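PDB 4RNZ: conserved hypothetical secreted protein from Helicobacter pylori, which helps determine the cell shape of the bacterium and is probably a zinc-dependent M23B metallopeptidase acting on peptidoglycan. Local coordinates for residues A[10-15]-A[23-28]; A[92-97]-A[358-363]; A[138-143]-A[156-161]; A[233-238]-A[260-265]; A[240-245]-A[252-257]. One frame throughout, in Å; residues are numbered along the deposited sequence.

Contact 1 of 5, residues A[10-15]-A[23-28]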
# COMPACT_ATOMS: atom_id res chain seq x y z
N THR A 10 9.15 -16.04 9.00
CA THR A 10 7.78 -15.85 9.44
C THR A 10 7.82 -15.41 10.91
O THR A 10 8.87 -15.42 11.53
CB THR A 10 7.00 -17.15 9.36
OG1 THR A 10 7.74 -18.18 10.06
CG2 THR A 10 6.77 -17.57 7.91
N LEU A 11 6.67 -15.03 11.47
CA LEU A 11 6.63 -14.71 12.89
C LEU A 11 7.13 -15.95 13.66
O LEU A 11 8.00 -15.88 14.50
CB LEU A 11 5.21 -14.30 13.31
CG LEU A 11 4.98 -14.12 14.80
CD1 LEU A 11 5.95 -13.09 15.40
CD2 LEU A 11 3.54 -13.75 15.08
N LEU A 12 6.61 -17.11 13.29
CA LEU A 12 6.95 -18.35 13.99
C LEU A 12 8.45 -18.65 13.90
O LEU A 12 9.11 -18.97 14.91
CB LEU A 12 6.10 -19.47 13.40
CG LEU A 12 5.82 -20.77 14.10
CD1 LEU A 12 5.39 -20.56 15.54
CD2 LEU A 12 4.74 -21.48 13.27
N GLY A 13 9.00 -18.50 12.71
CA GLY A 13 10.42 -18.65 12.52
C GLY A 13 11.19 -17.66 13.36
O GLY A 13 12.22 -18.00 13.89
N PHE A 14 10.68 -16.43 13.50
CA PHE A 14 11.36 -15.45 14.34
C PHE A 14 11.31 -15.87 15.82
O PHE A 14 12.30 -15.72 16.56
CB PHE A 14 10.73 -14.06 14.13
CG PHE A 14 11.36 -12.96 14.93
CD1 PHE A 14 12.51 -12.33 14.48
CD2 PHE A 14 10.79 -12.55 16.12
CE1 PHE A 14 13.08 -11.32 15.23
CE2 PHE A 14 11.36 -11.54 16.87
CZ PHE A 14 12.51 -10.92 16.43
N LEU A 15 10.17 -16.39 16.25
CA LEU A 15 10.04 -16.84 17.64
C LEU A 15 11.03 -17.96 17.93
O LEU A 15 11.78 -17.92 18.91
CB LEU A 15 8.63 -17.31 17.92
CG LEU A 15 7.52 -16.27 17.82
CD1 LEU A 15 6.23 -16.88 18.34
CD2 LEU A 15 7.88 -15.02 18.62
N LYS A 23 4.06 -21.13 21.40
CA LYS A 23 2.64 -20.97 21.77
C LYS A 23 2.21 -19.53 21.72
O LYS A 23 1.02 -19.24 21.64
CB LYS A 23 2.37 -21.51 23.16
CG LYS A 23 2.97 -20.69 24.29
CD LYS A 23 2.81 -21.41 25.62
CE LYS A 23 3.88 -20.95 26.61
NZ LYS A 23 3.78 -21.73 27.87
N LEU A 24 3.17 -18.62 21.86
CA LEU A 24 2.88 -17.20 21.69
C LEU A 24 2.20 -16.95 20.33
O LEU A 24 1.29 -16.14 20.23
CB LEU A 24 4.17 -16.38 21.85
CG LEU A 24 4.00 -14.88 22.05
CD1 LEU A 24 3.12 -14.58 23.25
CD2 LEU A 24 5.37 -14.22 22.21
N TYR A 25 2.63 -17.66 19.30
CA TYR A 25 1.90 -17.67 18.02
C TYR A 25 0.68 -18.61 18.01
O TYR A 25 -0.42 -18.21 17.64
CB TYR A 25 2.84 -18.03 16.85
CG TYR A 25 2.09 -18.20 15.56
CD1 TYR A 25 1.67 -17.10 14.83
CD2 TYR A 25 1.76 -19.46 15.08
CE1 TYR A 25 0.96 -17.24 13.65
CE2 TYR A 25 1.04 -19.62 13.91
CZ TYR A 25 0.65 -18.50 13.19
OH TYR A 25 -0.04 -18.66 12.03
N TYR A 26 0.87 -19.87 18.39
CA TYR A 26 -0.20 -20.87 18.24
C TYR A 26 -1.45 -20.49 18.98
O TYR A 26 -2.56 -20.73 18.49
CB TYR A 26 0.29 -22.27 18.65
CG TYR A 26 1.36 -22.83 17.75
CD1 TYR A 26 1.13 -23.01 16.40
CD2 TYR A 26 2.61 -23.19 18.25
CE1 TYR A 26 2.10 -23.53 15.56
CE2 TYR A 26 3.59 -23.72 17.41
CZ TYR A 26 3.33 -23.88 16.07
OH TYR A 26 4.30 -24.39 15.24
N ASN A 27 -1.29 -19.86 20.16
CA ASN A 27 -2.43 -19.37 20.93
C ASN A 27 -3.18 -18.20 20.34
O ASN A 27 -4.24 -17.87 20.84
CB ASN A 27 -2.01 -18.98 22.36
CG ASN A 27 -1.81 -20.17 23.26
OD1 ASN A 27 -0.97 -20.14 24.17
ND2 ASN A 27 -2.58 -21.23 23.03
N LEU A 28 -2.65 -17.55 19.32
CA LEU A 28 -3.36 -16.42 18.74
C LEU A 28 -4.66 -16.87 18.12
O LEU A 28 -4.74 -17.98 17.59
CB LEU A 28 -2.51 -15.75 17.66
CG LEU A 28 -1.23 -15.08 18.16
CD1 LEU A 28 -0.34 -14.59 17.02
CD2 LEU A 28 -1.57 -13.94 19.11
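Leu-12 reaches across to two tyrosines at once, its CD1 methyl resting on Tyr-25 and its CD2 methyl on Tyr-26. The contact joins two short consecutive helices, 11-17 and 23-26, of the N-terminal part of the protein, and it is held by van der Waals packing, with no hydrogen bond between the segments. CD1 of Leu-12 lies 3.8 Å from CD2 of Tyr-25, approaching that ring obliquely, and the two side chains cross at about a right angle. Leu-11 comes instead to the edge of the same ring, near its plane, with CD2 3.8 Å from Tyr-25 CD1. At the root of the ring, Leu-15 CD1 sits 3.9 Å from Tyr-25 CB and also touches Leu-24 CB. Tyr-25 carries its CG anti to the backbone N (chi1 174°), which sets the ring between Leu-11 and Leu-12; outside the two segments it makes a cation-pi contact with Lys-33. Its side chain lies about 8 Å from that of the zinc ligand Glu-34. Leu-11 and Leu-15 pack on Ile-70 of the neighbouring sheet. The first helix is N-capped by Thr-10, whose OG1 accepts from Gly-13 N at 3.0 Å. At the outer margin Leu-12 CD2 meets Tyr-26 OH at 3.5 Å.

Contact 2 of 5, residues A[92-97]-A[358-363]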
# COMPACT_ATOMS: atom_id res chain seq x y z
N THR A 92 6.98 19.32 -1.96
CA THR A 92 6.55 19.58 -3.32
C THR A 92 7.70 19.48 -4.29
O THR A 92 8.65 20.27 -4.25
CB THR A 92 5.92 20.97 -3.43
OG1 THR A 92 4.82 21.05 -2.52
CG2 THR A 92 5.40 21.22 -4.86
N LEU A 93 7.60 18.51 -5.19
CA LEU A 93 8.52 18.40 -6.29
C LEU A 93 7.99 19.21 -7.48
O LEU A 93 6.85 18.99 -7.93
CB LEU A 93 8.67 16.95 -6.73
CG LEU A 93 9.49 16.67 -7.99
CD1 LEU A 93 10.93 17.13 -7.83
CD2 LEU A 93 9.43 15.19 -8.28
N LEU A 94 8.80 20.14 -7.96
CA LEU A 94 8.55 20.83 -9.23
C LEU A 94 9.65 20.47 -10.23
O LEU A 94 10.85 20.57 -9.94
CB LEU A 94 8.53 22.33 -9.02
CG LEU A 94 7.59 22.88 -7.95
CD1 LEU A 94 7.84 24.37 -7.80
CD2 LEU A 94 6.13 22.60 -8.28
N LEU A 95 9.26 20.08 -11.43
CA LEU A 95 10.23 19.54 -12.35
C LEU A 95 9.96 20.01 -13.78
O LEU A 95 8.80 20.04 -14.21
CB LEU A 95 10.14 18.03 -12.24
CG LEU A 95 11.21 17.14 -12.82
CD1 LEU A 95 11.27 15.89 -11.95
CD2 LEU A 95 10.89 16.81 -14.28
N SER A 96 11.03 20.38 -14.48
CA SER A 96 10.96 20.60 -15.94
C SER A 96 11.66 19.42 -16.59
O SER A 96 12.82 19.18 -16.33
CB SER A 96 11.64 21.92 -16.34
OG SER A 96 11.64 22.07 -17.75
N LEU A 97 10.95 18.67 -17.42
CA LEU A 97 11.52 17.46 -18.00
C LEU A 97 12.82 17.69 -18.83
O LEU A 97 12.86 18.52 -19.73
CB LEU A 97 10.46 16.76 -18.84
CG LEU A 97 10.75 15.33 -19.27
CD1 LEU A 97 10.78 14.40 -18.07
CD2 LEU A 97 9.70 14.86 -20.26
N TYR A 358 12.94 21.57 -8.42
CA TYR A 358 12.89 22.09 -7.05
C TYR A 358 12.21 21.05 -6.18
O TYR A 358 11.17 20.51 -6.56
CB TYR A 358 12.06 23.38 -6.99
CG TYR A 358 12.75 24.54 -7.65
CD1 TYR A 358 12.58 24.77 -8.99
CD2 TYR A 358 13.60 25.38 -6.92
CE1 TYR A 358 13.22 25.82 -9.62
CE2 TYR A 358 14.25 26.44 -7.54
CZ TYR A 358 14.06 26.65 -8.89
OH TYR A 358 14.69 27.67 -9.56
N LEU A 359 12.80 20.76 -5.03
CA LEU A 359 12.18 19.91 -4.02
C LEU A 359 12.00 20.77 -2.80
O LEU A 359 12.96 21.10 -2.10
CB LEU A 359 13.05 18.68 -3.72
CG LEU A 359 12.40 17.67 -2.76
CD1 LEU A 359 11.10 17.13 -3.36
CD2 LEU A 359 13.38 16.54 -2.45
N LEU A 360 10.76 21.13 -2.57
CA LEU A 360 10.39 22.16 -1.62
C LEU A 360 9.75 21.58 -0.41
O LEU A 360 9.00 20.58 -0.48
CB LEU A 360 9.36 23.08 -2.25
CG LEU A 360 9.81 23.71 -3.57
CD1 LEU A 360 8.68 24.59 -4.07
CD2 LEU A 360 11.11 24.48 -3.36
N GLU A 361 9.99 22.25 0.71
CA GLU A 361 9.44 21.84 1.98
C GLU A 361 8.00 22.29 2.03
O GLU A 361 7.71 23.45 1.74
CB GLU A 361 10.23 22.49 3.10
CG GLU A 361 10.02 21.82 4.43
CD GLU A 361 10.81 22.52 5.52
OE1 GLU A 361 10.50 23.70 5.80
OE2 GLU A 361 11.74 21.89 6.07
N GLY A 362 7.10 21.38 2.26
CA GLY A 362 5.74 21.70 2.46
C GLY A 362 5.09 22.16 1.17
O GLY A 362 5.69 22.08 0.14
N PHE A 363 3.83 22.48 1.20
CA PHE A 363 3.14 22.88 0.02
C PHE A 363 2.25 24.15 0.16
O PHE A 363 2.56 25.16 -0.40
CB PHE A 363 2.25 21.74 -0.37
CG PHE A 363 1.35 22.02 -1.52
CD1 PHE A 363 1.83 22.54 -2.68
CD2 PHE A 363 0.02 21.75 -1.44
CE1 PHE A 363 1.02 22.79 -3.73
CE2 PHE A 363 -0.81 22.01 -2.48
CZ PHE A 363 -0.31 22.54 -3.63
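Thr-92 meets segment 358-363 through both its backbone and its hydroxyl, where strand 357-361, from the C-terminal end of the chain, pairs antiparallel with strand 87-96 at the margin of a sheet. Two hydrogen-bonded pairs, Thr-92 with Leu-360 and Leu-94 with Tyr-358, flank the non-hydrogen-bonded pair Leu-93 with Leu-359. Within them every N-H finds a carbonyl: Thr-92 N gives to Leu-360 O at 2.8 Å and Leu-360 N returns the bond to Thr-92 O. Leu-94 N bonds to Tyr-358 O with an N-H...O angle of 170°, the donor in the carbonyl plane, while Tyr-358 N gives to Leu-94 O. On the other side of strand 87-96, Leu-93 bonds with Ile-139, so this strand is gripped from both flanks. The phenol of Tyr-358 turns away, and its OH bonds with Ser-351 and Asn-355. Among the apolar contacts, Leu-94 CD1 packs on Leu-360 CD1 at 3.8 Å. Beyond the strand, Gly-362 takes a positive phi and carries the chain round to Phe-363. Thr-92 places OG1 beside its backbone N (chi1 -57°), and there the hydroxyl donates a hydrogen bond to Gly-362 O at 3.0 Å, tilted 33° from the carbonyl plane, with Phe-363 CD1 3.3 Å from the same OG1.

Contact 3 of 5, residues A[138-143]-A[156-161]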
# COMPACT_ATOMS: atom_id res chain seq x y z
N ALA A 138 4.71 18.16 -11.45
CA ALA A 138 4.67 18.53 -10.06
C ALA A 138 4.08 17.38 -9.24
O ALA A 138 3.14 16.71 -9.69
CB ALA A 138 3.81 19.77 -9.87
N ILE A 139 4.66 17.13 -8.07
CA ILE A 139 4.10 16.14 -7.13
C ILE A 139 4.14 16.73 -5.74
O ILE A 139 5.21 17.13 -5.27
CB ILE A 139 4.90 14.82 -7.12
CG1 ILE A 139 5.27 14.40 -8.54
CG2 ILE A 139 4.12 13.72 -6.37
CD1 ILE A 139 6.01 13.09 -8.64
N VAL A 140 2.99 16.78 -5.08
CA VAL A 140 2.95 17.05 -3.66
C VAL A 140 2.77 15.71 -2.97
O VAL A 140 1.80 15.00 -3.22
CB VAL A 140 1.79 17.93 -3.25
CG1 VAL A 140 1.82 18.15 -1.74
CG2 VAL A 140 1.82 19.27 -3.98
N TYR A 141 3.72 15.35 -2.10
CA TYR A 141 3.65 14.03 -1.47
C TYR A 141 4.11 14.07 -0.04
O TYR A 141 4.93 14.91 0.34
CB TYR A 141 4.51 13.03 -2.23
CG TYR A 141 5.98 13.32 -2.24
CD1 TYR A 141 6.52 14.22 -3.14
CD2 TYR A 141 6.84 12.69 -1.35
CE1 TYR A 141 7.87 14.46 -3.17
CE2 TYR A 141 8.19 12.94 -1.37
CZ TYR A 141 8.71 13.83 -2.29
OH TYR A 141 10.05 14.09 -2.34
N THR A 142 3.61 13.11 0.72
CA THR A 142 4.03 12.93 2.10
C THR A 142 4.78 11.63 2.25
O THR A 142 4.66 10.71 1.44
CB THR A 142 2.85 12.92 3.07
OG1 THR A 142 2.01 11.79 2.84
CG2 THR A 142 2.04 14.19 2.94
N ARG A 143 5.58 11.59 3.30
CA ARG A 143 6.36 10.40 3.66
C ARG A 143 6.24 10.27 5.18
O ARG A 143 6.11 11.31 5.87
CB ARG A 143 7.78 10.64 3.23
CG ARG A 143 8.53 9.48 2.64
CD ARG A 143 10.01 9.84 2.45
NE ARG A 143 10.40 10.54 1.21
CZ ARG A 143 10.33 10.03 -0.03
NH1 ARG A 143 9.81 8.83 -0.21
NH2 ARG A 143 10.76 10.73 -1.09
N ILE A 156 1.17 10.17 -2.62
CA ILE A 156 0.94 11.33 -3.48
C ILE A 156 -0.37 12.00 -3.13
O ILE A 156 -1.41 11.37 -3.21
CB ILE A 156 0.92 10.92 -4.96
CG1 ILE A 156 2.32 10.47 -5.38
CG2 ILE A 156 0.39 12.06 -5.83
CD1 ILE A 156 2.36 9.81 -6.75
N LYS A 157 -0.31 13.26 -2.73
CA LYS A 157 -1.52 14.02 -2.43
C LYS A 157 -2.07 14.72 -3.67
O LYS A 157 -3.28 14.80 -3.85
CB LYS A 157 -1.24 15.08 -1.35
CG LYS A 157 -0.60 14.56 -0.07
CD LYS A 157 -1.28 13.31 0.49
CE LYS A 157 -2.75 13.52 0.81
NZ LYS A 157 -2.98 14.62 1.79
N MET A 158 -1.17 15.25 -4.48
CA MET A 158 -1.51 15.88 -5.76
C MET A 158 -0.38 15.67 -6.76
O MET A 158 0.82 15.68 -6.41
CB MET A 158 -1.74 17.37 -5.57
CG MET A 158 -2.08 18.08 -6.88
SD MET A 158 -2.22 19.87 -6.70
CE MET A 158 -0.53 20.35 -6.51
N ALA A 159 -0.76 15.45 -8.01
CA ALA A 159 0.21 15.49 -9.08
C ALA A 159 -0.35 16.25 -10.27
O ALA A 159 -1.56 16.38 -10.42
CB ALA A 159 0.65 14.10 -9.48
N MET A 160 0.56 16.77 -11.08
CA MET A 160 0.21 17.52 -12.29
C MET A 160 1.31 17.30 -13.33
O MET A 160 2.52 17.34 -13.03
CB MET A 160 0.07 19.02 -12.00
CG MET A 160 -0.41 19.85 -13.19
SD MET A 160 0.90 20.31 -14.34
CE MET A 160 1.63 21.66 -13.43
N VAL A 161 0.88 16.99 -14.55
CA VAL A 161 1.79 16.99 -15.69
C VAL A 161 1.16 17.93 -16.74
O VAL A 161 -0.06 18.00 -16.86
CB VAL A 161 2.07 15.58 -16.24
CG1 VAL A 161 2.48 14.63 -15.12
CG2 VAL A 161 0.87 15.04 -17.00
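Two successive N-H groups, those of Lys-157 and Met-158, converge on Val-140 O, the mark of a classic beta bulge. Lys-157 N lies 2.8 Å from Val-140 O, while Met-158 N makes the longer bond to the same oxygen, 3.2 Å, on a lone pair in the carbonyl plane. The extra residue shifts the register by one, so that Tyr-141 pairs with Ile-156 whereas Val-140 pairs with Met-158. Beyond the bulge the antiparallel pattern is regular: Val-140 N bonds to Met-158 O, and Ala-138 and Met-160 exchange a pair of hydrogen bonds. The side chains fall on two faces. On one, Met-158 extends from its backbone and then bends at the sulfur (chi3 73°), which brings CE to within 3.6 Å of Val-140 CG2; Phe-363 packs on both. On the other, Ile-139 CG2 meets Ile-156 CG1 at 3.8 Å, the two branches passing at a slant, and helix 112-121 lies against them through Leu-118 and Gln-117. At the bulge itself, the Lys-157 chain is bent at chi2, chi3 and chi4, its CG 4.0 Å from Thr-142 CG2. Side-chain contacts across the strands are made by carbon atoms and the hydrogen bonds are all between backbone atoms, so the strand turns its corner at Lys-157 while its amide stays bonded.

Contact 4 of 5, residues A[233-238]-A[260-265]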
# COMPACT_ATOMS: atom_id res chain seq x y z
N HIS A 233 -11.35 -17.31 -8.47
CA HIS A 233 -10.99 -16.70 -9.72
C HIS A 233 -10.26 -15.39 -9.44
O HIS A 233 -10.64 -14.64 -8.54
CB HIS A 233 -12.24 -16.37 -10.53
CG HIS A 233 -13.03 -17.58 -10.94
ND1 HIS A 233 -13.11 -18.00 -12.25
CD2 HIS A 233 -13.79 -18.43 -10.22
CE1 HIS A 233 -13.86 -19.09 -12.31
NE2 HIS A 233 -14.30 -19.37 -11.10
N SER A 234 -9.24 -15.10 -10.23
CA SER A 234 -8.49 -13.84 -10.07
C SER A 234 -9.39 -12.63 -10.28
O SER A 234 -10.09 -12.53 -11.28
CB SER A 234 -7.33 -13.76 -11.08
OG SER A 234 -6.61 -12.55 -10.91
N ALA A 235 -9.33 -11.69 -9.35
CA ALA A 235 -10.14 -10.48 -9.45
C ALA A 235 -9.62 -9.53 -10.51
O ALA A 235 -10.31 -8.55 -10.82
CB ALA A 235 -10.17 -9.77 -8.12
N SER A 236 -8.41 -9.80 -11.02
CA SER A 236 -7.75 -8.93 -11.98
C SER A 236 -6.75 -9.69 -12.85
O SER A 236 -6.41 -10.85 -12.58
CB SER A 236 -6.97 -7.84 -11.26
OG SER A 236 -5.84 -8.40 -10.60
N ASP A 237 -6.27 -9.00 -13.87
CA ASP A 237 -5.08 -9.42 -14.57
C ASP A 237 -3.94 -9.26 -13.61
O ASP A 237 -4.03 -8.48 -12.64
CB ASP A 237 -4.76 -8.53 -15.77
CG ASP A 237 -5.73 -8.71 -16.92
OD1 ASP A 237 -6.65 -9.56 -16.86
OD2 ASP A 237 -5.54 -7.97 -17.90
N GLY A 238 -2.84 -9.95 -13.89
CA GLY A 238 -1.60 -9.68 -13.18
C GLY A 238 -0.60 -10.80 -13.28
O GLY A 238 -0.75 -11.70 -14.11
N LEU A 260 -0.81 -2.52 -7.33
CA LEU A 260 -1.56 -3.45 -6.50
C LEU A 260 -0.89 -4.78 -6.25
O LEU A 260 -0.26 -5.39 -7.12
CB LEU A 260 -2.98 -3.71 -7.05
CG LEU A 260 -4.00 -2.57 -7.16
CD1 LEU A 260 -5.39 -3.09 -7.58
CD2 LEU A 260 -4.13 -1.75 -5.89
N ARG A 261 -1.08 -5.26 -5.03
CA ARG A 261 -0.84 -6.64 -4.70
C ARG A 261 -2.15 -7.24 -4.15
O ARG A 261 -2.75 -6.70 -3.21
CB ARG A 261 0.26 -6.67 -3.65
CG ARG A 261 0.70 -8.03 -3.13
CD ARG A 261 1.80 -7.80 -2.07
NE ARG A 261 1.57 -8.76 -1.05
CZ ARG A 261 1.23 -8.54 0.21
NH1 ARG A 261 1.20 -7.33 0.77
NH2 ARG A 261 0.95 -9.60 0.92
N LEU A 262 -2.55 -8.36 -4.73
CA LEU A 262 -3.83 -9.00 -4.43
C LEU A 262 -3.55 -10.37 -3.81
O LEU A 262 -2.82 -11.17 -4.37
CB LEU A 262 -4.70 -9.13 -5.69
CG LEU A 262 -5.14 -7.80 -6.34
CD1 LEU A 262 -4.14 -7.33 -7.39
CD2 LEU A 262 -6.50 -7.90 -7.00
N VAL A 263 -4.16 -10.62 -2.65
CA VAL A 263 -3.86 -11.81 -1.84
C VAL A 263 -5.09 -12.69 -1.72
O VAL A 263 -6.15 -12.20 -1.38
CB VAL A 263 -3.42 -11.36 -0.44
CG1 VAL A 263 -3.36 -12.53 0.55
CG2 VAL A 263 -2.08 -10.64 -0.53
N TYR A 264 -4.94 -13.98 -1.98
CA TYR A 264 -6.03 -14.95 -1.93
C TYR A 264 -5.61 -16.10 -1.05
O TYR A 264 -4.83 -16.93 -1.48
CB TYR A 264 -6.26 -15.50 -3.33
CG TYR A 264 -6.57 -14.46 -4.36
CD1 TYR A 264 -5.56 -13.74 -4.97
CD2 TYR A 264 -7.88 -14.20 -4.73
CE1 TYR A 264 -5.85 -12.77 -5.93
CE2 TYR A 264 -8.18 -13.24 -5.68
CZ TYR A 264 -7.16 -12.54 -6.29
OH TYR A 264 -7.47 -11.58 -7.21
N ALA A 265 -6.14 -16.15 0.18
CA ALA A 265 -5.61 -17.06 1.20
C ALA A 265 -6.64 -18.07 1.71
O ALA A 265 -7.85 -17.88 1.58
CB ALA A 265 -5.04 -16.26 2.37
O HOH W 1 -5.54 -10.80 -9.05
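Tyr-264 leaves its strand toward the loop 233-238, and its hydroxyl docks on the backbone there. Strand 260-267 belongs to the antiparallel sheet of the M23 peptidase domain, and the loop, between strands 231-233 and 238-243, packs against one of its faces. Tyr-264 and Leu-262, two residues apart on the strand, both turn toward the loop. Each has CG beside its backbone N (chi1 -58° for Tyr-264), and the phenol ring thereby passes obliquely beside Ser-234 CA and the peptide ahead of Ala-235. Ala-235 N donates to Tyr-264 OH at 2.8 Å, with an N-H...O angle of 165°, and Ala-235 CB comes to 3.4 Å from the same oxygen. Leu-262 offers both methyls to Ser-236, the nearer being CD2, 3.7 Å from Ser-236 OG. A water sits between the three hydroxyls, donating hydrogen bonds to Ser-234 OG and Ser-236 OG and lying 2.8 Å from Tyr-264 OH. The zinc site is not far: the Tyr-264 side chain lies about 8 Å from that of the zinc ligand His-301, and its ring meets that of Phe-302. Ser-236 OG, besides accepting from the water, donates to Asp-237 O at 2.7 Å from 40° above the carbonyl plane.

Contact 5 of 5, residues A[240-245]-A[252-257]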
# COMPACT_ATOMS: atom_id res chain seq x y z
N VAL A 240 1.70 -13.64 -10.90
CA VAL A 240 1.85 -14.31 -9.62
C VAL A 240 3.21 -13.98 -9.02
O VAL A 240 4.22 -14.17 -9.67
CB VAL A 240 1.73 -15.83 -9.75
CG1 VAL A 240 1.95 -16.52 -8.40
CG2 VAL A 240 0.36 -16.19 -10.28
N GLY A 241 3.22 -13.48 -7.79
CA GLY A 241 4.47 -13.17 -7.09
C GLY A 241 4.84 -14.28 -6.15
O GLY A 241 5.91 -14.83 -6.22
N PHE A 242 3.93 -14.61 -5.26
CA PHE A 242 4.14 -15.69 -4.33
C PHE A 242 2.99 -16.67 -4.46
O PHE A 242 1.86 -16.30 -4.76
CB PHE A 242 4.23 -15.16 -2.89
CG PHE A 242 4.31 -16.25 -1.85
CD1 PHE A 242 3.15 -16.82 -1.33
CD2 PHE A 242 5.55 -16.69 -1.39
CE1 PHE A 242 3.22 -17.83 -0.37
CE2 PHE A 242 5.62 -17.70 -0.43
CZ PHE A 242 4.45 -18.27 0.07
N MET A 243 3.31 -17.92 -4.21
CA MET A 243 2.35 -18.96 -4.26
C MET A 243 2.89 -20.09 -3.38
O MET A 243 3.92 -20.69 -3.68
CB MET A 243 2.26 -19.39 -5.70
CG MET A 243 1.33 -20.53 -5.93
SD MET A 243 1.34 -20.87 -7.68
CE MET A 243 0.66 -22.50 -7.57
N GLY A 244 2.22 -20.36 -2.27
CA GLY A 244 2.68 -21.40 -1.37
C GLY A 244 1.99 -21.25 -0.04
O GLY A 244 0.87 -20.75 0.01
N VAL A 245 2.66 -21.66 1.04
CA VAL A 245 2.03 -21.65 2.35
C VAL A 245 2.63 -20.51 3.17
O VAL A 245 3.84 -20.33 3.17
CB VAL A 245 2.25 -22.99 3.09
CG1 VAL A 245 1.60 -22.96 4.46
CG2 VAL A 245 1.70 -24.14 2.26
N VAL A 252 -1.73 -19.74 -0.18
CA VAL A 252 -2.02 -18.40 -0.63
C VAL A 252 -1.36 -18.11 -1.98
O VAL A 252 -0.27 -18.60 -2.31
CB VAL A 252 -1.64 -17.38 0.47
CG1 VAL A 252 -0.20 -17.59 0.91
CG2 VAL A 252 -1.84 -15.96 -0.01
N VAL A 253 -2.05 -17.34 -2.80
CA VAL A 253 -1.52 -16.83 -4.05
C VAL A 253 -1.54 -15.32 -3.94
O VAL A 253 -2.52 -14.74 -3.45
CB VAL A 253 -2.42 -17.22 -5.25
CG1 VAL A 253 -2.00 -16.49 -6.53
CG2 VAL A 253 -2.41 -18.73 -5.44
N GLU A 254 -0.48 -14.70 -4.43
CA GLU A 254 -0.35 -13.26 -4.47
C GLU A 254 -0.10 -12.89 -5.91
O GLU A 254 0.72 -13.52 -6.58
CB GLU A 254 0.81 -12.78 -3.57
CG GLU A 254 0.65 -13.28 -2.13
CD GLU A 254 1.62 -12.60 -1.16
OE1 GLU A 254 2.45 -11.80 -1.62
OE2 GLU A 254 1.53 -12.88 0.06
N ILE A 255 -0.85 -11.91 -6.39
CA ILE A 255 -0.78 -11.44 -7.75
C ILE A 255 -0.53 -9.94 -7.74
O ILE A 255 -1.11 -9.22 -6.93
CB ILE A 255 -2.10 -11.76 -8.49
CG1 ILE A 255 -2.19 -13.26 -8.76
CG2 ILE A 255 -2.22 -10.96 -9.79
CD1 ILE A 255 -3.62 -13.78 -8.91
N HIS A 256 0.32 -9.48 -8.66
CA HIS A 256 0.66 -8.06 -8.77
C HIS A 256 0.18 -7.47 -10.08
O HIS A 256 0.29 -8.10 -11.15
CB HIS A 256 2.17 -7.86 -8.72
CG HIS A 256 2.79 -8.30 -7.44
ND1 HIS A 256 2.92 -9.63 -7.10
CD2 HIS A 256 3.32 -7.60 -6.42
CE1 HIS A 256 3.50 -9.73 -5.92
NE2 HIS A 256 3.76 -8.51 -5.49
N LEU A 257 -0.32 -6.25 -10.00
CA LEU A 257 -0.77 -5.50 -11.16
C LEU A 257 -0.57 -4.03 -10.84
O LEU A 257 -1.21 -3.49 -9.93
CB LEU A 257 -2.25 -5.78 -11.47
CG LEU A 257 -2.79 -5.03 -12.70
CD1 LEU A 257 -2.16 -5.55 -13.98
CD2 LEU A 257 -4.31 -5.14 -12.78
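Backbone hydrogen bonds join Gly-241 to Glu-254, and Gly-244 to Val-252, in this antiparallel pairing. Gly-241 N gives to Glu-254 O at 2.8 Å, and Glu-254 N bonds in turn to Phe-242 O. At the far end Gly-244 and Val-252 bond in both directions, Val-252 N meeting Gly-244 O at 2.8 Å. The non-hydrogen-bonded pairs, Val-240 with Ile-255 and Met-243 with Val-253, are three residues apart on one strand but two on the other, so one residue more is fitted in around Gly-241.

Apolar contacts lie on both faces. On one, Val-240 CG2 approaches Ile-255 CG1 at 4.2 Å, and Met-243 runs alongside Val-253, its CG at a similar distance from CG2. On the other, Phe-242 sets its CG anti to the backbone N (chi1 174°), and the ring presents an edge, near its plane, to Val-252 CG1, which is 3.7 Å from CE1; the two side chains cross at about a right angle.

Polar and charged groups add to this. The Glu-254 chain passes Phe-242 CB and reaches salt bridges with Lys-246 and Arg-261, and Lys-246 also makes a cation-pi contact with Phe-242. Separately, His-256 lies beside Gly-241, its CE1 3.8 Å from Gly-241 CA. The two strands are an antiparallel pair, successive long strands in the sheet of the M23 peptidase domain, with the Val-252 side chain about 7 Å from that of the zinc ligand His-301.

Contact 1 comes first along the chain and closes a short loop of seven residues between two helices before contact 2 opens. Contact 2 then opens on strand 87-96 and closes only near the C terminus, 261 residues later, so contacts 3, 4 and 5 all nest inside it. Contact 3 touches it directly: strands 87-96 and 136-146 are neighbours in one sheet. Contacts 3 and 4 follow in series, and contact 5 lies within contact 4; strand 252-257 of contact 5 and strand 260-267 of contact 4 are bonded side by side in the peptidase sheet. Contacts 2 and 3 lie on the opposite side of the chain's centre from the other three.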